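Local coordinates for protein intimin (Escherichia coli, PDB 6TPL) that acts as a bacterial adhesin whose extended immunoglobulin-like passenger domains probably hold its adhesive end away from the cell surface, at residues 124-129 against 166-171. Numbering follows the deposited sequence.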
loop_
_atom_site.group_PDB
_atom_site.type_symbol
_atom_site.label_atom_id
_atom_site.label_comp_id
_atom_site.label_asym_id
_atom_site.label_seq_id
_atom_site.Cartn_x
_atom_site.Cartn_y
_atom_site.Cartn_z
ATOM N N ILE A 124 -5.661 -0.949 -16.288
ATOM C CA ILE A 124 -5.122 -0.472 -15.020
ATOM C C ILE A 124 -3.613 -0.646 -15.051
ATOM O O ILE A 124 -3.111 -1.723 -15.391
ATOM C CB ILE A 124 -5.748 -1.220 -13.831
ATOM C CG1 ILE A 124 -7.217 -0.801 -13.681
ATOM C CG2 ILE A 124 -4.973 -0.914 -12.559
ATOM C CD1 ILE A 124 -8.009 -1.625 -12.709
ATOM N N THR A 125 -2.889 0.412 -14.709
ATOM C CA THR A 125 -1.438 0.427 -14.801
ATOM C C THR A 125 -0.841 0.218 -13.413
ATOM O O THR A 125 -1.215 0.908 -12.458
ATOM C CB THR A 125 -0.934 1.742 -15.401
ATOM O OG1 THR A 125 -1.536 1.954 -16.682
ATOM C CG2 THR A 125 0.587 1.704 -15.554
ATOM N N TYR A 126 0.069 -0.747 -13.307
ATOM C CA TYR A 126 0.778 -1.045 -12.070
ATOM C C TYR A 126 2.234 -0.649 -12.237
ATOM O O TYR A 126 2.856 -0.989 -13.248
ATOM C CB TYR A 126 0.697 -2.531 -11.720
ATOM C CG TYR A 126 -0.688 -3.019 -11.399
ATOM C CD1 TYR A 126 -1.581 -3.344 -12.408
ATOM C CD2 TYR A 126 -1.098 -3.163 -10.086
ATOM C CE1 TYR A 126 -2.850 -3.792 -12.121
ATOM C CE2 TYR A 126 -2.364 -3.609 -9.782
ATOM C CZ TYR A 126 -3.240 -3.923 -10.805
ATOM O OH TYR A 126 -4.504 -4.370 -10.518
ATOM N N THR A 127 2.782 0.037 -11.236
ATOM C CA THR A 127 4.160 0.506 -11.267
ATOM C C THR A 127 4.866 0.032 -10.005
ATOM O O THR A 127 4.440 0.355 -8.891
ATOM C CB THR A 127 4.218 2.030 -11.387
ATOM O OG1 THR A 127 3.524 2.451 -12.574
ATOM C CG2 THR A 127 5.660 2.517 -11.451
ATOM N N VAL A 128 5.931 -0.741 -10.186
ATOM C CA VAL A 128 6.752 -1.252 -9.096
ATOM C C VAL A 128 8.087 -0.523 -9.127
ATOM O O VAL A 128 8.595 -0.170 -10.197
ATOM C CB VAL A 128 6.960 -2.775 -9.214
ATOM C CG1 VAL A 128 8.126 -3.213 -8.354
ATOM C CG2 VAL A 128 5.688 -3.509 -8.837
ATOM N N LYS A 129 8.650 -0.291 -7.944
ATOM C CA LYS A 129 9.984 0.274 -7.809
ATOM C C LYS A 129 10.869 -0.714 -7.063
ATOM O O LYS A 129 10.424 -1.366 -6.114
ATOM C CB LYS A 129 9.959 1.613 -7.072
ATOM C CG LYS A 129 11.209 2.451 -7.288
ATOM C CD LYS A 129 11.171 3.720 -6.457
ATOM C CE LYS A 129 12.304 4.666 -6.821
ATOM N NZ LYS A 129 12.216 5.935 -6.042
ATOM N N VAL A 166 3.459 -2.595 -15.831
ATOM C CA VAL A 166 2.632 -3.421 -16.700
ATOM C C VAL A 166 1.214 -2.880 -16.620
ATOM O O VAL A 166 0.853 -2.163 -15.683
ATOM C CB VAL A 166 2.652 -4.915 -16.308
ATOM C CG1 VAL A 166 4.048 -5.492 -16.475
ATOM C CG2 VAL A 166 2.129 -5.109 -14.881
ATOM N N THR A 167 0.405 -3.230 -17.616
ATOM C CA THR A 167 -1.011 -2.896 -17.615
ATOM C C THR A 167 -1.834 -4.172 -17.521
ATOM O O THR A 167 -1.379 -5.262 -17.882
ATOM C CB THR A 167 -1.420 -2.113 -18.868
ATOM O OG1 THR A 167 -1.072 -2.841 -20.050
ATOM C CG2 THR A 167 -0.751 -0.751 -18.890
ATOM N N LEU A 168 -3.064 -4.020 -17.036
ATOM C CA LEU A 168 -3.986 -5.127 -16.827
ATOM C C LEU A 168 -5.337 -4.766 -17.423
ATOM O O LEU A 168 -5.893 -3.706 -17.113
ATOM C CB LEU A 168 -4.140 -5.446 -15.338
ATOM C CG LEU A 168 -5.101 -6.580 -14.953
ATOM C CD1 LEU A 168 -4.452 -7.920 -15.264
ATOM C CD2 LEU A 168 -5.497 -6.474 -13.490
ATOM N N THR A 169 -5.853 -5.641 -18.281
ATOM C CA THR A 169 -7.215 -5.538 -18.785
ATOM C C THR A 169 -7.979 -6.807 -18.426
ATOM O O THR A 169 -7.399 -7.813 -18.012
ATOM C CB THR A 169 -7.248 -5.328 -20.305
ATOM O OG1 THR A 169 -6.588 -6.425 -20.954
ATOM C CG2 THR A 169 -6.572 -4.023 -20.677
ATOM N N SER A 170 -9.297 -6.765 -18.596
ATOM C CA SER A 170 -10.110 -7.949 -18.362
ATOM C C SER A 170 -11.376 -7.876 -19.204
ATOM O O SER A 170 -12.021 -6.826 -19.291
ATOM C CB SER A 170 -10.478 -8.109 -16.884
ATOM O OG SER A 170 -11.251 -9.287 -16.665
ATOM N N THR A 171 -11.720 -9.003 -19.822
ATOM C CA THR A 171 -12.975 -9.141 -20.544
ATOM C C THR A 171 -14.111 -9.647 -19.660
ATOM O O THR A 171 -15.242 -9.757 -20.138
ATOM C CB THR A 171 -12.813 -10.087 -21.739
ATOM O OG1 THR A 171 -12.415 -11.387 -21.287
ATOM C CG2 THR A 171 -11.770 -9.555 -22.708
#
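Tyr126 lays the edge of its ring against Leu168, diagonally across two antiparallel strands, with CE1 3.8 Å from Leu168 CB and OH the same distance from Leu168 CD2. The tyrosine CG stands anti to its own carbonyl carbon (chi1 -65°), which sends the ring back along its strand, away from directly paired Val166, to the leucine. Val166 instead meets the root of the tyrosine, CG2 lying 4.3 Å from Tyr126 CB. Ile124, Tyr126, Val166 and Leu168 all project from one face of the sheet into the core of a bacterial Ig-like domain, where Val194 and Val178 of the other sheet of the sandwich pack on Tyr126, and Phe196 and Val178 on Leu168.

Beneath these side chains the backbones pair in two rungs. Ile124 and Leu168 exchange two bonds, as do Tyr126 and Val166; in the second pair Tyr126 N points almost straight at Val166 O (2.9 Å, 172° at the hydrogen). Between them Thr125 and Thr167 form a non-hydrogen-bonded pair, their CA atoms 4.4 Å apart, and a CA-H...O contact brings Thr167 CA to 3.3 Å from Ile124 O. On the opposite, partly exposed face these threonines lie side by side, with Thr125 OG1 against the methyl CG2 of Thr167 at 3.6 Å.

The pairing thus illustrates how an amphipathic sheet divides its labour: peptide groups of the hydrogen-bonded pairs satisfy one another, while Thr125 N and Thr167 N turn outward to Asp112 and Ser152, the inward face contributes almost wholly apolar contact, and across the outer threonine pair a hydroxyl meets a methyl.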